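PDB 4R85: cytosine deaminase from Klebsiella pneumoniae, which catalyses the hydrolytic deamination of cytosine and probably of 5-methylcytosine, using an iron-containing active site. Local coordinates for residues A[194-199]-A[229-234]. Residues are numbered along the deposited sequence; the frame is centred on the assembly and turned at random.
Sequences FLMDLA and RVRGMG
Met196 and Arg231 mark the nearest backbone approach, their CA atoms 8.9 Å apart, where helix 185-202 passes the C-terminal end of helix 220-231; side chains therefore make most of the contact. Arg231, its chain straight out to NE, reaches across so that its two terminal nitrogens converge on one oxygen: NH1 lies 2.8 Å and NH2 2.9 Å from Asp197 OD1. That oxygen sits in the guanidinium plane, from which the carboxylate plane is turned by 44°; NH1 comes from the anti side of OD1, whereas NH2 meets it from above the carboxylate plane. Both bonds are bent (149° and 140°), consistent with two donors sharing one acceptor. Met196 CB rests over the centre of one guanidinium face, 3.6 Å from Arg231 CZ. Glu227 and Gln200 also bind the guanidinium, which should further fix its rotation. Beneath this polar layer, Met196 bends at chi2 and chi3, bringing its CE to 3.8 Å from Met233 SD as the two thioether chains run antiparallel. Met233 CE continues to Ala199 CB at 4.1 Å; Met196 and Ala199 also pack on strand 205-209. Gly232 leaves helical geometry with positive phi, in a Schellman motif, before strand 237-240. The contact thus joins successive outer helices of the amidohydrolase TIM barrel.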
loop_
_atom_site.group_PDB
_atom_site.type_symbol
_atom_site.label_atom_id
_atom_site.label_comp_id
_atom_site.label_asym_id
_atom_site.label_seq_id
_atom_site.Cartn_x
_atom_site.Cartn_y
_atom_site.Cartn_z
ATOM N N PHE A 194 -19.541 1.938 -32.048
ATOM C CA PHE A 194 -18.972 0.797 -32.752
ATOM C C PHE A 194 -18.753 -0.422 -31.851
ATOM O O PHE A 194 -19.124 -1.535 -32.209
ATOM C CB PHE A 194 -17.642 1.157 -33.440
ATOM C CG PHE A 194 -16.894 -0.049 -33.934
ATOM C CD1 PHE A 194 -17.265 -0.669 -35.126
ATOM C CD2 PHE A 194 -15.863 -0.603 -33.184
ATOM C CE1 PHE A 194 -16.594 -1.806 -35.579
ATOM C CE2 PHE A 194 -15.181 -1.742 -33.638
ATOM C CZ PHE A 194 -15.550 -2.338 -34.834
ATOM N N LEU A 195 -18.112 -0.217 -30.708
ATOM C CA LEU A 195 -17.714 -1.344 -29.880
ATOM C C LEU A 195 -18.940 -2.020 -29.265
ATOM O O LEU A 195 -18.974 -3.237 -29.115
ATOM C CB LEU A 195 -16.690 -0.941 -28.808
ATOM C CG LEU A 195 -17.081 -0.144 -27.557
ATOM C CD1 LEU A 195 -17.574 -1.039 -26.398
ATOM C CD2 LEU A 195 -15.890 0.703 -27.101
ATOM N N MET A 196 -19.950 -1.228 -28.930
ATOM C CA MET A 196 -21.199 -1.794 -28.427
ATOM C C MET A 196 -21.931 -2.588 -29.513
ATOM O O MET A 196 -22.459 -3.665 -29.245
ATOM C CB MET A 196 -22.096 -0.706 -27.815
ATOM C CG MET A 196 -21.521 -0.083 -26.547
ATOM S SD MET A 196 -21.352 -1.231 -25.149
ATOM C CE MET A 196 -23.046 -1.268 -24.529
ATOM N N ASP A 197 -21.944 -2.071 -30.743
ATOM C CA ASP A 197 -22.513 -2.814 -31.870
ATOM C C ASP A 197 -21.772 -4.131 -32.082
ATOM O O ASP A 197 -22.393 -5.175 -32.311
ATOM C CB ASP A 197 -22.447 -1.997 -33.169
ATOM C CG ASP A 197 -23.455 -0.855 -33.205
ATOM O OD1 ASP A 197 -24.397 -0.856 -32.381
ATOM O OD2 ASP A 197 -23.312 0.034 -34.072
ATOM N N LEU A 198 -20.440 -4.062 -32.050
ATOM C CA LEU A 198 -19.592 -5.246 -32.164
ATOM C C LEU A 198 -19.942 -6.295 -31.099
ATOM O O LEU A 198 -20.188 -7.453 -31.419
ATOM C CB LEU A 198 -18.113 -4.845 -32.045
ATOM C CG LEU A 198 -17.060 -5.927 -32.308
ATOM C CD1 LEU A 198 -17.159 -6.464 -33.733
ATOM C CD2 LEU A 198 -15.644 -5.380 -32.008
ATOM N N ALA A 199 -19.963 -5.890 -29.836
ATOM C CA ALA A 199 -20.304 -6.807 -28.746
ATOM C C ALA A 199 -21.683 -7.427 -28.926
ATOM O O ALA A 199 -21.868 -8.619 -28.673
ATOM C CB ALA A 199 -20.225 -6.106 -27.418
ATOM N N ARG A 229 -27.650 0.702 -21.170
ATOM C CA ARG A 229 -29.024 0.765 -20.642
ATOM C C ARG A 229 -30.044 0.516 -21.754
ATOM O O ARG A 229 -30.940 -0.316 -21.619
ATOM C CB ARG A 229 -29.301 2.125 -19.978
ATOM C CG ARG A 229 -30.678 2.203 -19.280
ATOM C CD ARG A 229 -31.109 3.645 -18.984
ATOM N NE ARG A 229 -31.323 4.397 -20.218
ATOM C CZ ARG A 229 -32.462 4.407 -20.906
ATOM N NH1 ARG A 229 -33.507 3.711 -20.473
ATOM N NH2 ARG A 229 -32.559 5.117 -22.028
ATOM N N VAL A 230 -29.886 1.236 -22.860
ATOM C CA VAL A 230 -30.789 1.131 -24.008
ATOM C C VAL A 230 -30.787 -0.274 -24.616
ATOM O O VAL A 230 -31.833 -0.795 -25.029
ATOM C CB VAL A 230 -30.412 2.181 -25.079
ATOM C CG1 VAL A 230 -31.009 1.833 -26.436
ATOM C CG2 VAL A 230 -30.853 3.563 -24.633
ATOM N N ARG A 231 -29.613 -0.894 -24.649
ATOM C CA ARG A 231 -29.460 -2.202 -25.278
ATOM C C ARG A 231 -29.796 -3.332 -24.305
ATOM O O ARG A 231 -29.884 -4.490 -24.694
ATOM C CB ARG A 231 -28.040 -2.359 -25.832
ATOM C CG ARG A 231 -27.728 -1.448 -27.016
ATOM C CD ARG A 231 -26.228 -1.309 -27.182
ATOM N NE ARG A 231 -25.840 -0.204 -28.068
ATOM C CZ ARG A 231 -25.395 -0.348 -29.315
ATOM N NH1 ARG A 231 -25.278 -1.553 -29.851
ATOM N NH2 ARG A 231 -25.049 0.726 -30.022
ATOM N N GLY A 232 -29.986 -2.987 -23.035
ATOM C CA GLY A 232 -30.307 -3.968 -22.015
ATOM C C GLY A 232 -29.146 -4.891 -21.681
ATOM O O GLY A 232 -29.346 -6.043 -21.304
ATOM N N MET A 233 -27.920 -4.392 -21.802
ATOM C CA MET A 233 -26.762 -5.255 -21.575
ATOM C C MET A 233 -25.883 -4.834 -20.395
ATOM O O MET A 233 -24.703 -5.174 -20.346
ATOM C CB MET A 233 -25.940 -5.429 -22.871
ATOM C CG MET A 233 -25.632 -4.157 -23.633
ATOM S SD MET A 233 -25.005 -4.448 -25.326
ATOM C CE MET A 233 -23.512 -5.384 -24.995
ATOM N N GLY A 234 -26.460 -4.119 -19.430
ATOM C CA GLY A 234 -25.667 -3.589 -18.328
ATOM C C GLY A 234 -24.805 -4.589 -17.572
ATOM O O GLY A 234 -23.636 -4.327 -17.300
#